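Side-chain contacts in hypothetical protein (Shewanella oneidensis, PDB 2OOJ), which is of unknown function but belongs to the DUF3224 family, which is grouped with the allene oxide cyclase-like barrels, and folds into a curled antiparallel beta sheet: residues T56-K59 / G60-G63; V71-C75 / G76-S80. All blocks are in the same frame, centred on the assembly; numbering follows the deposited sequence.

Interaction 1 (T56-K59 / G60-G63); sequences TAVK and GSAG
T56 and S61 hold this loop together through one oxygen. The carbonyl O of S61 accepts T56 N at 3.3 Å, in the carbonyl plane, and T56 OG1 at 3.0 Å, the hydroxyl sitting 43° out of that plane. With chi1 at 78°, OG1 lies between the backbone N and the carbonyl carbon of T56, where it also accepts from V58 N (3.1 Å, 160° at the hydrogen), an ST turn. Trading the T56 hydroxyl for the bare methyl of an alanine would probably leave V58 N without this acceptor and S61 O with one donor fewer. Just beyond, S61 N bonds to V58 O at 3.0 Å, closing a type II turn whose third position is G60; a CB there would run into K59 O. The looser, open side belongs to K59 and V58, both exposed, with V58 CG1 no nearer than 4.1 Å to S61 OG. The buried S61 OG is held by H103 of the second subunit and by a water shared with K59 O; P102 of that subunit packs on T56. The loop connects strand 43-55 to strand 62-71, where G63 pairs with A54 on one side and A62 with M89 on the other.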
loop_
_atom_site.group_PDB
_atom_site.type_symbol
_atom_site.label_atom_id
_atom_site.label_comp_id
_atom_site.label_asym_id
_atom_site.label_seq_id
_atom_site.Cartn_x
_atom_site.Cartn_y
_atom_site.Cartn_z
ATOM N N THR B 56 1.143 -5.220 -14.747
ATOM C CA THR B 56 1.393 -6.565 -15.221
ATOM C C THR B 56 1.369 -6.565 -16.745
ATOM O O THR B 56 1.126 -5.526 -17.359
ATOM C CB THR B 56 0.382 -7.539 -14.673
ATOM O OG1 THR B 56 -0.834 -7.409 -15.396
ATOM C CG2 THR B 56 0.147 -7.305 -13.123
ATOM N N ALA B 57 1.595 -7.727 -17.341
ATOM C CA ALA B 57 1.533 -7.879 -18.790
ATOM C C ALA B 57 0.107 -7.931 -19.320
ATOM O O ALA B 57 -0.103 -7.945 -20.541
ATOM C CB ALA B 57 2.301 -9.149 -19.212
ATOM N N VAL B 58 -0.889 -7.961 -18.435
ATOM C CA VAL B 58 -2.272 -8.045 -18.871
ATOM C C VAL B 58 -2.935 -6.710 -18.699
ATOM O O VAL B 58 -3.007 -6.173 -17.594
ATOM C CB VAL B 58 -3.035 -9.102 -18.085
ATOM C CG1 VAL B 58 -4.538 -9.071 -18.385
ATOM C CG2 VAL B 58 -2.442 -10.466 -18.378
ATOM N N LYS B 59 -3.419 -6.173 -19.811
ATOM C CA LYS B 59 -4.105 -4.893 -19.807
ATOM C C LYS B 59 -5.183 -4.861 -18.750
ATOM O O LYS B 59 -6.028 -5.746 -18.678
ATOM C CB LYS B 59 -4.742 -4.606 -21.184
ATOM C CG LYS B 59 -3.762 -4.068 -22.190
ATOM C CD LYS B 59 -3.329 -2.687 -21.822
ATOM C CE LYS B 59 -2.515 -2.063 -22.911
ATOM N NZ LYS B 59 -1.912 -0.791 -22.393
ATOM N N GLY B 60 -5.152 -3.806 -17.957
ATOM C CA GLY B 60 -6.171 -3.554 -16.977
ATOM C C GLY B 60 -5.929 -4.243 -15.645
ATOM O O GLY B 60 -6.807 -4.205 -14.779
ATOM N N SER B 61 -4.766 -4.882 -15.494
ATOM C CA SER B 61 -4.407 -5.576 -14.233
ATOM C C SER B 61 -3.137 -4.964 -13.671
ATOM O O SER B 61 -2.093 -4.968 -14.315
ATOM C CB SER B 61 -4.247 -7.093 -14.442
ATOM O OG SER B 61 -5.512 -7.700 -14.610
ATOM N N ALA B 62 -3.232 -4.414 -12.457
ATOM C CA ALA B 62 -2.104 -3.771 -11.837
ATOM C C ALA B 62 -2.430 -3.595 -10.336
ATOM O O ALA B 62 -3.562 -3.810 -9.909
ATOM C CB ALA B 62 -1.859 -2.429 -12.467
ATOM N N GLY B 63 -1.433 -3.188 -9.577
ATOM C CA GLY B 63 -1.662 -2.816 -8.161
ATOM C C GLY B 63 -0.850 -1.605 -7.845
ATOM O O GLY B 63 0.146 -1.352 -8.524
HETATM O O HOH W 1 -1.026 -3.717 -16.467
HETATM O O HOH W 2 -7.248 -7.181 -16.750
#

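Interaction 2 (V71-C75 / G76-S80); sequences VGKLC and GRQGS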
loop_
_atom_site.group_PDB
_atom_site.type_symbol
_atom_site.label_atom_id
_atom_site.label_comp_id
_atom_site.label_asym_id
_atom_site.label_seq_id
_atom_site.Cartn_x
_atom_site.Cartn_y
_atom_site.Cartn_z
ATOM N N VAL B 71 -1.441 18.295 4.571
ATOM C CA VAL B 71 -1.405 19.474 5.438
ATOM C C VAL B 71 -2.306 20.539 4.849
ATOM O O VAL B 71 -2.193 20.897 3.674
ATOM C CB VAL B 71 0.041 20.030 5.577
ATOM C CG1 VAL B 71 0.079 21.157 6.569
ATOM C CG2 VAL B 71 0.977 18.935 5.986
ATOM N N GLY B 72 -3.199 21.054 5.661
ATOM C CA GLY B 72 -4.153 22.035 5.189
ATOM C C GLY B 72 -5.342 22.173 6.082
ATOM O O GLY B 72 -5.260 22.001 7.303
ATOM N N LYS B 73 -6.477 22.465 5.460
ATOM C CA LYS B 73 -7.684 22.757 6.189
ATOM C C LYS B 73 -8.788 21.817 5.728
ATOM O O LYS B 73 -8.924 21.554 4.538
ATOM C CB LYS B 73 -8.103 24.216 5.947
ATOM C CG LYS B 73 -7.311 25.213 6.751
ATOM C CD LYS B 73 -7.935 26.604 6.627
ATOM C CE LYS B 73 -7.017 27.636 7.246
ATOM N NZ LYS B 73 -7.560 29.020 7.084
ATOM N N LEU B 74 -9.539 21.306 6.686
ATOM C CA LEU B 74 -10.706 20.496 6.410
ATOM C C LEU B 74 -11.893 21.167 7.062
ATOM O O LEU B 74 -11.978 21.254 8.294
ATOM C CB LEU B 74 -10.511 19.081 6.973
ATOM C CG LEU B 74 -11.651 18.075 6.756
ATOM C CD1 LEU B 74 -11.961 17.877 5.235
ATOM C CD2 LEU B 74 -11.220 16.789 7.474
ATOM N N CYS B 75 -12.853 21.595 6.247
ATOM C CA CYS B 75 -13.970 22.415 6.727
ATOM C C CYS B 75 -13.503 23.554 7.599
ATOM O O CYS B 75 -14.040 23.792 8.698
ATOM C CB CYS B 75 -14.971 21.565 7.482
ATOM S SG CYS B 75 -15.739 20.332 6.483
ATOM N N GLY B 76 -12.471 24.232 7.136
ATOM C CA GLY B 76 -11.972 25.414 7.794
ATOM C C GLY B 76 -10.964 25.184 8.898
ATOM O O GLY B 76 -10.313 26.135 9.331
ATOM N N ARG B 77 -10.789 23.938 9.337
ATOM C CA ARG B 77 -9.911 23.668 10.456
ATOM C C ARG B 77 -8.564 23.183 10.000
ATOM O O ARG B 77 -8.484 22.259 9.209
ATOM C CB ARG B 77 -10.533 22.620 11.356
ATOM C CG ARG B 77 -11.787 23.089 12.037
ATOM C CD ARG B 77 -12.461 21.932 12.705
ATOM N NE ARG B 77 -11.794 21.523 13.937
ATOM C CZ ARG B 77 -11.947 20.338 14.527
ATOM N NH1 ARG B 77 -12.727 19.404 13.993
ATOM N NH2 ARG B 77 -11.296 20.083 15.660
ATOM N N GLN B 78 -7.511 23.793 10.527
ATOM C CA GLN B 78 -6.149 23.573 10.063
ATOM C C GLN B 78 -5.512 22.377 10.766
ATOM O O GLN B 78 -5.542 22.246 11.992
ATOM C CB GLN B 78 -5.301 24.822 10.335
ATOM C CG GLN B 78 -3.787 24.684 10.062
ATOM C CD GLN B 78 -3.461 24.597 8.579
ATOM O OE1 GLN B 78 -4.104 25.252 7.757
ATOM N NE2 GLN B 78 -2.440 23.801 8.233
ATOM N N GLY B 79 -4.921 21.483 9.994
ATOM C CA GLY B 79 -4.203 20.383 10.616
ATOM C C GLY B 79 -3.424 19.593 9.603
ATOM O O GLY B 79 -3.092 20.091 8.512
ATOM N N SER B 80 -3.171 18.344 9.951
ATOM C CA SER B 80 -2.560 17.411 9.049
ATOM C C SER B 80 -3.126 16.009 9.321
ATOM O O SER B 80 -3.656 15.738 10.389
ATOM C CB SER B 80 -1.044 17.447 9.264
ATOM O OG SER B 80 -0.688 17.204 10.625
#
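K73 and Q78 face each other across a short antiparallel hairpin, closed by a type I' turn from L74 to R77. Its backbone bonds come in two pairs. G72 and G79 exchange N-H and C=O, G79 N reaching G72 O at 2.8 Å, almost in line with the carbonyl. L74 and R77 do the same less evenly: L74 N meets R77 O at 2.9 Å, whereas R77 N comes to L74 O at 3.1 Å from 68° above the carbonyl plane. Weaker CA-H...O contacts accompany them, the shortest from K73 CA to R77 O at 3.2 Å.

Two positions call for glycine. Both G72, where the chain turns a corner, and G76, in the turn, have angles that would jam a CB against the preceding carbonyl.

The side-chain contacts are mainly on the face carrying V71, K73, Q78 and S80. The extended K73 chain crosses Q78 at about a right angle, its CG 3.4 Å from Q78 OE1, while its CD passes 3.6 Å from G76 O. Q78 bends at chi2 (71°), which folds its amide back over G72, with CD 3.4 Å from G72 O. V71 meets S80 more lightly, CG2 to CB at 4.1 Å.

On the other face L74 is buried against F129 and F131 of strand 124-133, and R77 makes a cation-pi contact with F133. Strand 43-55 runs beside strand 73-74, while strand 77-90 pairs on its far flank with strand 93-107.

Overall arrangement
Coming from the N terminus, the chain runs up strand 43-55 and reaches interaction 1, which closes the loop into strand 62-71. That strand then carries it across the barrel-like sheet to interaction 2, where it turns a corner at G72 and doubles back through a tight hairpin into strand 77-90. The two contacts are in series, neither nested nor crossing, and lie on opposite sides of the chain's centre, their centres 36 Å apart. They are joined through the sheet, since strands 62-71 and 77-90 are neighbours in it. Each also touches the second subunit: T56 meets P102, and V58 and S61 meet H103, of that copy, while V71 and S80 meet its V25.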